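Local coordinates for vitamin B12-binding protein (Vibrio cholerae O395, PDB 5YSC) that binds vitamin B12 in the periplasm and probably delivers it to BtuC, the membrane subunit of the BtuCDF import system, at residues K109-I114 and S176-L181; R139-D144 and T254-E259; I155-Q160 and V210-E215; Q238-N243 and C262-I267. One frame throughout, in Å; residues are numbered along the deposited sequence.

In the fold
The four contacts run from the junction of the two lobes into the lobe that holds residues 155-267. Contact 1 joins the lobes, and contact 2, its centre about 10 Å away, packs the long connecting helix 128-148 on helix 254-267; Thr-254 touches Leu-111 and Val-178. Helix 254-267 also reaches contact 4, where it covers the sheet that contact 3 builds, and these last two centres are about 8 Å apart. Phe-179 of contact 1 stacks on Tyr-157 of contact 3. Cyanocobalamin lies in the cleft between the lobes: the side chain of Tyr-159 comes within about 6 Å of it, that of Lys-109 about 9 Å, and that of Asp-256 about 13 Å.

Contact 1. Residues K109-I114 and S176-L181; sequences KTLDEI and SEVFSL
The carboxylate of Glu-177 lies alongside Thr-110, its OE2 3.2 Å from the methyl CG2. The second flat group is the carboxylate of Glu-113, which turns back to the two backbone N-H groups before its helix: Lys-109 N meets OE1 nearly along the C-O bond at 2.8 Å, whereas Thr-110 N comes from above the carboxylate plane, 53° out of it. Both thus grip one oxygen and fix the approach to helix 112-122. Glu-177 reaches Thr-110 because its chain bends at chi2 (91°), and its CB sits 3.4 Å from Lys-109 O. That carbonyl also accepts a hydrogen bond from a water, which in turn accepts from Glu-177 N. On the apolar side Leu-111, a branched residue suited to a buried corner, sets CD1 3.6 Å from Leu-181 CD1 and CD2 against Val-178. Threonine supplies a short hydroxyl acceptor, OG1, for Glu-113 N, while glutamate is long enough to return to Thr-110 N: a capping box, here where the binding-protein fold's two lobes meet.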
loop_
_atom_site.group_PDB
_atom_site.type_symbol
_atom_site.label_atom_id
_atom_site.label_comp_id
_atom_site.label_asym_id
_atom_site.label_seq_id
_atom_site.Cartn_x
_atom_site.Cartn_y
_atom_site.Cartn_z
ATOM N N LYS A 109 3.092 6.874 3.910
ATOM C CA LYS A 109 4.511 6.754 3.579
ATOM C C LYS A 109 5.312 5.752 4.424
ATOM O O LYS A 109 6.170 5.057 3.903
ATOM C CB LYS A 109 5.197 8.116 3.653
ATOM C CG LYS A 109 6.620 8.104 3.133
ATOM C CD LYS A 109 7.401 9.304 3.612
ATOM C CE LYS A 109 8.000 10.065 2.451
ATOM N NZ LYS A 109 7.168 9.952 1.227
ATOM N N THR A 110 5.038 5.707 5.722
ATOM C CA THR A 110 5.786 4.875 6.654
ATOM C C THR A 110 4.906 3.771 7.226
ATOM O O THR A 110 3.679 3.842 7.194
ATOM C CB THR A 110 6.337 5.674 7.834
ATOM O OG1 THR A 110 5.279 6.004 8.720
ATOM C CG2 THR A 110 7.020 6.927 7.367
ATOM N N LEU A 111 5.579 2.778 7.830
ATOM C CA LEU A 111 4.868 1.675 8.482
ATOM C C LEU A 111 4.214 2.118 9.778
ATOM O O LEU A 111 3.099 1.714 10.093
ATOM C CB LEU A 111 5.829 0.516 8.757
ATOM C CG LEU A 111 6.220 -0.252 7.497
ATOM C CD1 LEU A 111 7.491 -0.994 7.752
ATOM C CD2 LEU A 111 5.074 -1.220 7.045
ATOM N N ASP A 112 4.887 2.960 10.550
ATOM C CA ASP A 112 4.268 3.404 11.784
ATOM C C ASP A 112 3.014 4.231 11.509
ATOM O O ASP A 112 2.097 4.232 12.326
ATOM C CB ASP A 112 5.289 4.193 12.625
ATOM C CG ASP A 112 6.459 3.315 13.111
ATOM O OD1 ASP A 112 6.330 2.617 14.118
ATOM O OD2 ASP A 112 7.497 3.308 12.467
ATOM N N GLU A 113 2.938 4.897 10.350
ATOM C CA GLU A 113 1.749 5.668 10.004
ATOM C C GLU A 113 0.485 4.800 9.896
ATOM O O GLU A 113 -0.640 5.305 10.027
ATOM C CB GLU A 113 1.983 6.431 8.689
ATOM C CG GLU A 113 2.752 7.748 8.925
ATOM C CD GLU A 113 3.146 8.510 7.673
ATOM O OE1 GLU A 113 3.128 8.007 6.523
ATOM O OE2 GLU A 113 3.563 9.672 7.871
ATOM N N ILE A 114 0.637 3.503 9.611
ATOM C CA ILE A 114 -0.544 2.651 9.542
ATOM C C ILE A 114 -1.197 2.582 10.909
ATOM O O ILE A 114 -2.407 2.719 11.049
ATOM C CB ILE A 114 -0.185 1.243 9.009
ATOM C CG1 ILE A 114 0.364 1.360 7.576
ATOM C CG2 ILE A 114 -1.402 0.341 9.030
ATOM C CD1 ILE A 114 0.957 0.100 7.018
ATOM N N SER A 176 7.973 1.842 -0.655
ATOM C CA SER A 176 9.425 1.820 -0.436
ATOM C C SER A 176 9.802 1.400 0.985
ATOM O O SER A 176 10.732 0.605 1.189
ATOM C CB SER A 176 10.025 3.203 -0.744
ATOM O OG SER A 176 9.946 3.470 -2.130
ATOM N N GLU A 177 9.097 1.928 1.978
ATOM C CA GLU A 177 9.402 1.696 3.380
ATOM C C GLU A 177 9.273 0.226 3.784
ATOM O O GLU A 177 9.923 -0.224 4.728
ATOM C CB GLU A 177 8.451 2.553 4.194
ATOM C CG GLU A 177 8.891 2.855 5.537
ATOM C CD GLU A 177 9.662 4.119 5.569
ATOM O OE1 GLU A 177 10.499 4.295 4.659
ATOM O OE2 GLU A 177 9.396 4.941 6.468
ATOM N N VAL A 178 8.403 -0.531 3.129
ATOM C CA VAL A 178 8.319 -1.959 3.431
ATOM C C VAL A 178 9.664 -2.632 3.175
ATOM O O VAL A 178 10.158 -3.418 4.000
ATOM C CB VAL A 178 7.217 -2.614 2.584
ATOM C CG1 VAL A 178 7.257 -4.103 2.769
ATOM C CG2 VAL A 178 5.843 -2.018 2.969
ATOM N N PHE A 179 10.237 -2.378 1.987
ATOM C CA PHE A 179 11.520 -2.955 1.609
ATOM C C PHE A 179 12.634 -2.463 2.527
ATOM O O PHE A 179 13.486 -3.246 2.956
ATOM C CB PHE A 179 11.817 -2.622 0.143
ATOM C CG PHE A 179 10.817 -3.178 -0.814
ATOM C CD1 PHE A 179 10.952 -4.480 -1.296
ATOM C CD2 PHE A 179 9.716 -2.432 -1.214
ATOM C CE1 PHE A 179 10.028 -5.020 -2.176
ATOM C CE2 PHE A 179 8.802 -2.966 -2.101
ATOM C CZ PHE A 179 8.954 -4.292 -2.567
ATOM N N SER A 180 12.609 -1.180 2.891
ATOM C CA SER A 180 13.721 -0.605 3.662
ATOM C C SER A 180 13.858 -1.231 5.043
ATOM O O SER A 180 14.973 -1.328 5.561
ATOM C CB SER A 180 13.553 0.918 3.795
ATOM O OG SER A 180 13.456 1.506 2.527
ATOM N N LEU A 181 12.751 -1.650 5.668
ATOM C CA LEU A 181 12.840 -2.327 6.955
ATOM C C LEU A 181 13.810 -3.514 6.884
ATOM O O LEU A 181 14.550 -3.777 7.845
ATOM C CB LEU A 181 11.445 -2.779 7.389
ATOM C CG LEU A 181 11.254 -3.390 8.770
ATOM C CD1 LEU A 181 9.819 -3.226 9.245
ATOM C CD2 LEU A 181 11.647 -4.870 8.812
HETATM O O HOH W 1 7.330 4.256 1.490
#

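Contact 2. Residues R139-D144 and T254-E259; sequences RQRLQD and TLDAVE
Arg-141 slides past Leu-255, the two side chains running in opposite directions. With CG anti to the backbone N (chi1 -176°) and the chain extended to NE, CB lies 3.7 Å from Leu-255 CD1, and CG and CD pass the same methyl. Beyond them NE, CZ and, nearest, NH1 pass Leu-255 CB, which lies 3.5 Å above one face of the guanidinium, offset toward its NH1 side. Arginine suits this place: its stem is apolar, while its charged end lies at the partly exposed margin. Over these six-residue segments the axes run nearly parallel, 10.7 Å apart at closest and 7° from alignment: helix 254-267 packs along helix 128-148, the long connector of the lobes in this class of binding protein. At the tip NH2 forks to two acids in a salt-bridge network, almost straight (173°) to Asp-256 OD1 at 2.8 Å and to Glu-259 OE1 at 3.0 Å. Both oxygens lie close to the guanidinium plane, yet each is met from above its own carboxylate. One water joins NE to Glu-259 OE1; another, accepting weakly from NH1, donates to Asp-256 OD2. One residue further on, Leu-142 CD1 touches Leu-255 CD2 at 4.2 Å.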
loop_
_atom_site.group_PDB
_atom_site.type_symbol
_atom_site.label_atom_id
_atom_site.label_comp_id
_atom_site.label_asym_id
_atom_site.label_seq_id
_atom_site.Cartn_x
_atom_site.Cartn_y
_atom_site.Cartn_z
ATOM N N ARG A 139 1.366 -2.304 16.297
ATOM C CA ARG A 139 2.643 -1.797 16.772
ATOM C C ARG A 139 3.509 -2.913 17.341
ATOM O O ARG A 139 4.727 -2.953 17.115
ATOM C CB ARG A 139 2.391 -0.712 17.818
ATOM C CG ARG A 139 1.789 0.553 17.209
ATOM C CD ARG A 139 1.904 1.790 18.117
ATOM N NE ARG A 139 1.464 3.007 17.418
ATOM C CZ ARG A 139 0.315 3.644 17.628
ATOM N NH1 ARG A 139 -0.536 3.237 18.560
ATOM N NH2 ARG A 139 0.037 4.738 16.924
ATOM N N GLN A 140 2.899 -3.821 18.097
ATOM C CA GLN A 140 3.683 -4.898 18.682
ATOM C C GLN A 140 4.207 -5.836 17.604
ATOM O O GLN A 140 5.393 -6.175 17.594
ATOM C CB GLN A 140 2.862 -5.666 19.717
ATOM C CG GLN A 140 3.720 -6.705 20.457
ATOM C CD GLN A 140 4.965 -6.077 21.065
ATOM O OE1 GLN A 140 6.091 -6.596 20.928
ATOM N NE2 GLN A 140 4.775 -4.924 21.710
ATOM N N ARG A 141 3.364 -6.215 16.638
ATOM C CA ARG A 141 3.858 -7.082 15.565
ATOM C C ARG A 141 4.922 -6.369 14.738
ATOM O O ARG A 141 5.902 -6.979 14.307
ATOM C CB ARG A 141 2.704 -7.554 14.675
ATOM C CG ARG A 141 3.156 -8.531 13.602
ATOM C CD ARG A 141 2.005 -9.074 12.791
ATOM N NE ARG A 141 2.511 -9.949 11.723
ATOM C CZ ARG A 141 1.839 -10.268 10.613
ATOM N NH1 ARG A 141 0.624 -9.793 10.375
ATOM N NH2 ARG A 141 2.390 -11.037 9.704
ATOM N N LEU A 142 4.765 -5.059 14.516
ATOM C CA LEU A 142 5.767 -4.332 13.763
ATOM C C LEU A 142 7.091 -4.347 14.501
ATOM O O LEU A 142 8.149 -4.489 13.887
ATOM C CB LEU A 142 5.316 -2.886 13.511
ATOM C CG LEU A 142 6.333 -1.971 12.815
ATOM C CD1 LEU A 142 6.793 -2.468 11.483
ATOM C CD2 LEU A 142 5.703 -0.600 12.605
ATOM N N GLN A 143 7.024 -4.218 15.825
ATOM C CA GLN A 143 8.214 -4.330 16.661
ATOM C C GLN A 143 8.829 -5.716 16.531
ATOM O O GLN A 143 10.050 -5.861 16.384
ATOM C CB GLN A 143 7.839 -4.039 18.110
ATOM C CG GLN A 143 8.920 -4.314 19.138
ATOM C CD GLN A 143 10.182 -3.517 18.912
ATOM O OE1 GLN A 143 10.161 -2.419 18.343
ATOM N NE2 GLN A 143 11.303 -4.068 19.365
ATOM N N ASP A 144 7.992 -6.745 16.579
ATOM C CA ASP A 144 8.507 -8.099 16.428
ATOM C C ASP A 144 9.214 -8.257 15.094
ATOM O O ASP A 144 10.303 -8.836 15.020
ATOM C CB ASP A 144 7.368 -9.110 16.553
ATOM C CG ASP A 144 6.770 -9.173 17.947
ATOM O OD1 ASP A 144 7.446 -8.758 18.918
ATOM O OD2 ASP A 144 5.606 -9.624 18.064
ATOM N N THR A 254 -0.291 -5.198 5.623
ATOM C CA THR A 254 1.068 -4.877 5.215
ATOM C C THR A 254 2.090 -5.608 6.069
ATOM O O THR A 254 3.170 -5.900 5.589
ATOM C CB THR A 254 1.288 -3.360 5.258
ATOM O OG1 THR A 254 0.232 -2.716 4.518
ATOM C CG2 THR A 254 2.641 -2.948 4.661
ATOM N N LEU A 255 1.755 -5.991 7.301
ATOM C CA LEU A 255 2.737 -6.768 8.041
ATOM C C LEU A 255 2.934 -8.169 7.455
ATOM O O LEU A 255 4.031 -8.714 7.579
ATOM C CB LEU A 255 2.353 -6.817 9.507
ATOM C CG LEU A 255 2.320 -5.411 10.115
ATOM C CD1 LEU A 255 2.035 -5.535 11.621
ATOM C CD2 LEU A 255 3.568 -4.576 9.859
ATOM N N ASP A 256 1.946 -8.731 6.730
ATOM C CA ASP A 256 2.232 -9.926 5.935
ATOM C C ASP A 256 3.116 -9.603 4.730
ATOM O O ASP A 256 3.965 -10.403 4.342
ATOM C CB ASP A 256 0.939 -10.604 5.455
ATOM C CG ASP A 256 0.226 -11.387 6.574
ATOM O OD1 ASP A 256 0.908 -11.884 7.497
ATOM O OD2 ASP A 256 -0.996 -11.478 6.567
ATOM N N ALA A 257 2.959 -8.432 4.122
ATOM C CA ALA A 257 3.920 -8.048 3.104
ATOM C C ALA A 257 5.322 -7.886 3.679
ATOM O O ALA A 257 6.300 -8.221 3.010
ATOM C CB ALA A 257 3.510 -6.743 2.430
ATOM N N VAL A 258 5.446 -7.286 4.870
ATOM C CA VAL A 258 6.747 -7.214 5.528
ATOM C C VAL A 258 7.344 -8.601 5.664
ATOM O O VAL A 258 8.494 -8.838 5.294
ATOM C CB VAL A 258 6.639 -6.504 6.879
ATOM C CG1 VAL A 258 7.919 -6.680 7.675
ATOM C CG2 VAL A 258 6.364 -5.008 6.644
ATOM N N GLU A 259 6.583 -9.542 6.185
ATOM C CA GLU A 259 7.101 -10.908 6.295
ATOM C C GLU A 259 7.524 -11.455 4.924
ATOM O O GLU A 259 8.583 -12.094 4.788
ATOM C CB GLU A 259 6.028 -11.782 6.985
ATOM C CG GLU A 259 6.536 -12.805 7.908
ATOM C CD GLU A 259 5.416 -13.507 8.660
ATOM O OE1 GLU A 259 4.795 -12.875 9.560
ATOM O OE2 GLU A 259 5.182 -14.706 8.355
HETATM O O HOH W 2 -2.085 -10.383 9.036
HETATM O O HOH W 3 5.183 -11.615 12.196
#

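Contact 3. Residues I155-Q160 and V210-E215; sequences IRYFYQ and VIFTSE
Strands 155-159 and 210-213 are the two central neighbours in a parallel alpha/beta sheet with strand order 2-1-3-4, of the kind that forms the lobes of B12- and siderophore-binding proteins. Phe-158 is held through both its N-H and its C=O: N donates to Val-210 O at 2.9 Å, and O takes Phe-212 N at 2.7 Å, almost straight (177°). The face bearing Tyr-157, Tyr-159, Val-210 and Phe-212 is closely packed. Tyr-159 CD1 comes to 3.5 Å from Phe-212 CB, and Val-210 CG1 covers a face of the Phe-212 ring. Large, mostly apolar side chains suit it, because Tyr-264 and Leu-265 of helix 254-267 close over Phe-212. On the other face Phe-158 CD2 touches Ile-211 CG2 at 3.9 Å. Packing gives way to water at the strands' C-terminal ends. Tyr-159 OH, which also bonds Asn-248, meets a water that donates to Thr-213 O. Gln-160 OE1, bonded to Trp-224 NE1, accepts from another water at 2.8 Å, which accepts from Thr-213 OG1 at 2.7 Å.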
loop_
_atom_site.group_PDB
_atom_site.type_symbol
_atom_site.label_atom_id
_atom_site.label_comp_id
_atom_site.label_asym_id
_atom_site.label_seq_id
_atom_site.Cartn_x
_atom_site.Cartn_y
_atom_site.Cartn_z
ATOM N N ILE A 155 20.208 -5.342 0.320
ATOM C CA ILE A 155 20.038 -5.987 -0.965
ATOM C C ILE A 155 19.411 -5.008 -1.939
ATOM O O ILE A 155 18.443 -4.345 -1.608
ATOM C CB ILE A 155 19.121 -7.213 -0.863
ATOM C CG1 ILE A 155 19.667 -8.214 0.152
ATOM C CG2 ILE A 155 18.962 -7.856 -2.219
ATOM C CD1 ILE A 155 20.747 -9.085 -0.396
ATOM N N ARG A 156 19.972 -4.930 -3.140
ATOM C CA ARG A 156 19.457 -4.053 -4.188
ATOM C C ARG A 156 18.332 -4.754 -4.944
ATOM O O ARG A 156 18.564 -5.759 -5.610
ATOM C CB ARG A 156 20.585 -3.645 -5.141
ATOM C CG ARG A 156 21.736 -2.970 -4.411
ATOM C CD ARG A 156 22.969 -2.769 -5.308
ATOM N NE ARG A 156 22.613 -1.964 -6.469
ATOM C CZ ARG A 156 22.573 -2.390 -7.725
ATOM N NH1 ARG A 156 22.932 -3.630 -8.040
ATOM N NH2 ARG A 156 22.203 -1.537 -8.682
ATOM N N TYR A 157 17.130 -4.191 -4.885
ATOM C CA TYR A 157 15.971 -4.797 -5.520
ATOM C C TYR A 157 15.355 -3.870 -6.572
ATOM O O TYR A 157 15.498 -2.643 -6.551
ATOM C CB TYR A 157 14.900 -5.192 -4.467
ATOM C CG TYR A 157 14.171 -4.013 -3.902
ATOM C CD1 TYR A 157 14.662 -3.336 -2.791
ATOM C CD2 TYR A 157 13.005 -3.537 -4.514
ATOM C CE1 TYR A 157 14.010 -2.222 -2.286
ATOM C CE2 TYR A 157 12.361 -2.423 -4.034
ATOM C CZ TYR A 157 12.872 -1.779 -2.900
ATOM O OH TYR A 157 12.276 -0.656 -2.391
ATOM N N PHE A 158 14.663 -4.508 -7.503
ATOM C CA PHE A 158 13.746 -3.880 -8.430
ATOM C C PHE A 158 12.345 -4.385 -8.117
ATOM O O PHE A 158 12.148 -5.600 -8.048
ATOM C CB PHE A 158 14.167 -4.256 -9.841
ATOM C CG PHE A 158 13.205 -3.836 -10.897
ATOM C CD1 PHE A 158 12.731 -2.533 -10.946
ATOM C CD2 PHE A 158 12.775 -4.738 -11.859
ATOM C CE1 PHE A 158 11.856 -2.139 -11.942
ATOM C CE2 PHE A 158 11.880 -4.359 -12.826
ATOM C CZ PHE A 158 11.412 -3.052 -12.862
ATOM N N TYR A 159 11.376 -3.473 -7.920
ATOM C CA TYR A 159 9.967 -3.862 -7.770
ATOM C C TYR A 159 9.129 -3.291 -8.894
ATOM O O TYR A 159 8.951 -2.067 -8.992
ATOM C CB TYR A 159 9.385 -3.415 -6.425
ATOM C CG TYR A 159 7.896 -3.740 -6.302
ATOM C CD1 TYR A 159 7.406 -4.990 -6.641
ATOM C CD2 TYR A 159 7.001 -2.790 -5.872
ATOM C CE1 TYR A 159 6.058 -5.286 -6.546
ATOM C CE2 TYR A 159 5.648 -3.065 -5.751
ATOM C CZ TYR A 159 5.183 -4.305 -6.103
ATOM O OH TYR A 159 3.840 -4.579 -5.998
ATOM N N GLN A 160 8.599 -4.200 -9.695
ATOM C CA GLN A 160 7.766 -3.928 -10.846
ATOM C C GLN A 160 6.274 -3.892 -10.478
ATOM O O GLN A 160 5.732 -4.881 -9.983
ATOM C CB GLN A 160 8.042 -5.063 -11.834
ATOM C CG GLN A 160 7.737 -4.767 -13.205
ATOM C CD GLN A 160 8.288 -5.828 -14.105
ATOM O OE1 GLN A 160 8.886 -6.832 -13.657
ATOM N NE2 GLN A 160 8.120 -5.611 -15.388
ATOM N N VAL A 210 17.643 -8.716 -6.827
ATOM C CA VAL A 210 16.332 -9.346 -6.721
ATOM C C VAL A 210 15.361 -8.549 -7.584
ATOM O O VAL A 210 15.421 -7.314 -7.602
ATOM C CB VAL A 210 15.831 -9.359 -5.267
ATOM C CG1 VAL A 210 14.449 -9.957 -5.237
ATOM C CG2 VAL A 210 16.764 -10.132 -4.356
ATOM N N ILE A 211 14.482 -9.248 -8.306
ATOM C CA ILE A 211 13.344 -8.636 -8.991
ATOM C C ILE A 211 12.052 -9.117 -8.337
ATOM O O ILE A 211 11.814 -10.324 -8.236
ATOM C CB ILE A 211 13.352 -8.963 -10.488
ATOM C CG1 ILE A 211 14.575 -8.287 -11.136
ATOM C CG2 ILE A 211 12.078 -8.461 -11.132
ATOM C CD1 ILE A 211 14.852 -8.705 -12.574
ATOM N N PHE A 212 11.218 -8.173 -7.922
ATOM C CA PHE A 212 9.881 -8.453 -7.426
ATOM C C PHE A 212 8.841 -8.056 -8.463
ATOM O O PHE A 212 8.952 -6.992 -9.090
ATOM C CB PHE A 212 9.621 -7.707 -6.124
ATOM C CG PHE A 212 10.406 -8.246 -4.946
ATOM C CD1 PHE A 212 10.290 -9.567 -4.554
ATOM C CD2 PHE A 212 11.302 -7.436 -4.281
ATOM C CE1 PHE A 212 10.991 -10.026 -3.500
ATOM C CE2 PHE A 212 12.044 -7.895 -3.221
ATOM C CZ PHE A 212 11.885 -9.206 -2.824
ATOM N N THR A 213 7.818 -8.892 -8.623
ATOM C CA THR A 213 6.806 -8.679 -9.646
ATOM C C THR A 213 5.458 -9.187 -9.109
ATOM O O THR A 213 5.273 -9.320 -7.894
ATOM C CB THR A 213 7.265 -9.348 -10.961
ATOM O OG1 THR A 213 6.396 -8.969 -12.052
ATOM C CG2 THR A 213 7.292 -10.908 -10.806
ATOM N N SER A 214 4.520 -9.478 -10.017
ATOM C CA SER A 214 3.176 -9.905 -9.664
ATOM C C SER A 214 3.035 -11.421 -9.783
ATOM O O SER A 214 3.800 -12.100 -10.476
ATOM C CB SER A 214 2.146 -9.225 -10.571
ATOM O OG SER A 214 2.287 -9.699 -11.908
ATOM N N GLU A 215 2.014 -11.946 -9.103
ATOM C CA GLU A 215 1.718 -13.364 -9.217
ATOM C C GLU A 215 1.342 -13.694 -10.644
ATOM O O GLU A 215 1.703 -14.756 -11.164
ATOM C CB GLU A 215 0.616 -13.718 -8.220
ATOM C CG GLU A 215 1.064 -13.434 -6.787
ATOM C CD GLU A 215 0.028 -13.740 -5.713
ATOM O OE1 GLU A 215 -0.065 -12.947 -4.744
ATOM O OE2 GLU A 215 -0.678 -14.771 -5.818
HETATM O O HOH W 4 3.111 -7.162 -6.870
HETATM O O HOH W 5 7.971 -9.409 -14.165
HETATM O O HOH W 6 4.468 -6.660 -12.384
#

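Contact 4. Residues Q238-N243 and C262-I267; sequences QVWALN and CTYLKI
Strand 239-241 and helix 262-267 run almost antiparallel, their directions 168° apart and their axes 10.7 Å from each other, with Trp-240 and Tyr-264 the nearest pair of backbone positions. A gap of that width suits large side chains, and two aromatic rings fill it. The Tyr-264 ring lies over one face of the indole in an offset stack: its centroid is 3.9 Å from that of the five-membered ring of Trp-240, and the planes are inclined by 18°. Trp-240 chi1 of -65° swings the indole against the tyrosine ring; CB itself lies over the phenol face in a CH-pi contact, 3.8 Å from the centroid. Gln-238 CA, just before the strand, lies against the opposite indole face. At the ends of the pair smaller apolar groups take over: Ile-267 CG2 touches the far indole carbon CH2 at 4.1 Å, and Leu-242 CD2 meets Tyr-264 CD2 at 3.9 Å. Two residues before Tyr-264, Cys-262 is tied by a disulfide to Cys-182. Helix 254-267 is thus joined to this edge strand by aromatic and apolar contact, with a water that donates to Ala-241 O and meets Tyr-264 OH at the margin.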
loop_
_atom_site.group_PDB
_atom_site.type_symbol
_atom_site.label_atom_id
_atom_site.label_comp_id
_atom_site.label_asym_id
_atom_site.label_seq_id
_atom_site.Cartn_x
_atom_site.Cartn_y
_atom_site.Cartn_z
ATOM N N GLN A 238 15.934 -15.449 -8.374
ATOM C CA GLN A 238 15.471 -14.440 -7.428
ATOM C C GLN A 238 14.546 -13.440 -8.110
ATOM O O GLN A 238 14.623 -12.229 -7.877
ATOM C CB GLN A 238 16.654 -13.747 -6.763
ATOM C CG GLN A 238 17.530 -14.739 -6.020
ATOM C CD GLN A 238 18.653 -14.116 -5.182
ATOM O OE1 GLN A 238 19.194 -14.765 -4.290
ATOM N NE2 GLN A 238 19.012 -12.865 -5.469
ATOM N N VAL A 239 13.643 -13.954 -8.940
ATOM C CA VAL A 239 12.505 -13.201 -9.433
ATOM C C VAL A 239 11.301 -13.795 -8.736
ATOM O O VAL A 239 10.981 -14.980 -8.935
ATOM C CB VAL A 239 12.364 -13.276 -10.955
ATOM C CG1 VAL A 239 11.209 -12.427 -11.404
ATOM C CG2 VAL A 239 13.676 -12.823 -11.610
ATOM N N TRP A 240 10.632 -12.976 -7.916
ATOM C CA TRP A 240 9.535 -13.456 -7.093
ATOM C C TRP A 240 8.333 -12.529 -7.184
ATOM O O TRP A 240 8.460 -11.304 -7.283
ATOM C CB TRP A 240 9.954 -13.561 -5.631
ATOM C CG TRP A 240 11.014 -14.564 -5.349
ATOM C CD1 TRP A 240 10.927 -15.903 -5.559
ATOM C CD2 TRP A 240 12.300 -14.335 -4.727
ATOM N NE1 TRP A 240 12.087 -16.528 -5.129
ATOM C CE2 TRP A 240 12.936 -15.589 -4.613
ATOM C CE3 TRP A 240 12.966 -13.197 -4.243
ATOM C CZ2 TRP A 240 14.210 -15.734 -4.043
ATOM C CZ3 TRP A 240 14.217 -13.339 -3.677
ATOM C CH2 TRP A 240 14.829 -14.604 -3.579
ATOM N N ALA A 241 7.154 -13.131 -7.135
ATOM C CA ALA A 241 5.930 -12.359 -6.975
ATOM C C ALA A 241 5.746 -11.912 -5.538
ATOM O O ALA A 241 6.055 -12.659 -4.615
ATOM C CB ALA A 241 4.722 -13.178 -7.364
ATOM N N LEU A 242 5.162 -10.722 -5.361
ATOM C CA LEU A 242 4.707 -10.237 -4.070
ATOM C C LEU A 242 3.203 -10.055 -4.131
ATOM O O LEU A 242 2.653 -9.758 -5.195
ATOM C CB LEU A 242 5.372 -8.911 -3.704
ATOM C CG LEU A 242 6.890 -9.037 -3.523
ATOM C CD1 LEU A 242 7.515 -7.654 -3.304
ATOM C CD2 LEU A 242 7.271 -9.986 -2.389
ATOM N N ASN A 243 2.541 -10.244 -2.987
ATOM C CA ASN A 243 1.110 -9.984 -2.885
ATOM C C ASN A 243 0.853 -8.472 -2.872
ATOM O O ASN A 243 1.207 -7.753 -1.925
ATOM C CB ASN A 243 0.554 -10.673 -1.648
ATOM C CG ASN A 243 -0.928 -10.476 -1.482
ATOM O OD1 ASN A 243 -1.448 -9.394 -1.643
ATOM N ND2 ASN A 243 -1.608 -11.545 -1.119
ATOM N N CYS A 262 10.641 -9.506 3.545
ATOM C CA CYS A 262 11.794 -9.752 4.405
ATOM C C CYS A 262 12.285 -11.188 4.299
ATOM O O CYS A 262 13.500 -11.446 4.323
ATOM C CB CYS A 262 11.426 -9.440 5.836
ATOM S SG CYS A 262 11.548 -7.739 6.365
ATOM N N THR A 263 11.366 -12.139 4.188
ATOM C CA THR A 263 11.789 -13.525 3.991
ATOM C C THR A 263 12.546 -13.688 2.678
ATOM O O THR A 263 13.595 -14.333 2.631
ATOM C CB THR A 263 10.581 -14.463 4.042
ATOM O OG1 THR A 263 10.023 -14.461 5.359
ATOM C CG2 THR A 263 10.992 -15.921 3.618
ATOM N N TYR A 264 12.039 -13.092 1.595
ATOM C CA TYR A 264 12.718 -13.160 0.306
ATOM C C TYR A 264 14.070 -12.447 0.316
ATOM O O TYR A 264 15.046 -12.951 -0.255
ATOM C CB TYR A 264 11.829 -12.567 -0.787
ATOM C CG TYR A 264 10.794 -13.529 -1.351
ATOM C CD1 TYR A 264 11.169 -14.806 -1.776
ATOM C CD2 TYR A 264 9.452 -13.159 -1.510
ATOM C CE1 TYR A 264 10.256 -15.695 -2.303
ATOM C CE2 TYR A 264 8.528 -14.061 -2.041
ATOM C CZ TYR A 264 8.940 -15.318 -2.438
ATOM O OH TYR A 264 8.056 -16.227 -2.952
ATOM N N LEU A 265 14.143 -11.232 0.879
ATOM C CA LEU A 265 15.441 -10.575 0.983
ATOM C C LEU A 265 16.395 -11.341 1.875
ATOM O O LEU A 265 17.611 -11.269 1.660
ATOM C CB LEU A 265 15.253 -9.142 1.472
ATOM C CG LEU A 265 15.266 -8.064 0.388
ATOM C CD1 LEU A 265 14.864 -8.525 -1.000
ATOM C CD2 LEU A 265 14.458 -6.825 0.815
ATOM N N LYS A 266 15.880 -12.094 2.857
ATOM C CA LYS A 266 16.752 -12.989 3.625
ATOM C C LYS A 266 17.322 -14.096 2.755
ATOM O O LYS A 266 18.531 -14.354 2.776
ATOM C CB LYS A 266 15.995 -13.587 4.797
ATOM C CG LYS A 266 16.864 -14.339 5.749
ATOM C CD LYS A 266 16.024 -14.925 6.819
ATOM C CE LYS A 266 16.853 -15.551 7.870
ATOM N NZ LYS A 266 15.999 -16.325 8.823
ATOM N N ILE A 267 16.461 -14.776 1.989
ATOM C CA ILE A 267 16.928 -15.794 1.046
ATOM C C ILE A 267 18.013 -15.240 0.140
ATOM O O ILE A 267 18.998 -15.925 -0.171
ATOM C CB ILE A 267 15.740 -16.360 0.249
ATOM C CG1 ILE A 267 14.800 -17.096 1.207
ATOM C CG2 ILE A 267 16.201 -17.295 -0.829
ATOM C CD1 ILE A 267 13.474 -17.512 0.610
HETATM O O HOH W 7 6.011 -15.363 -4.171
#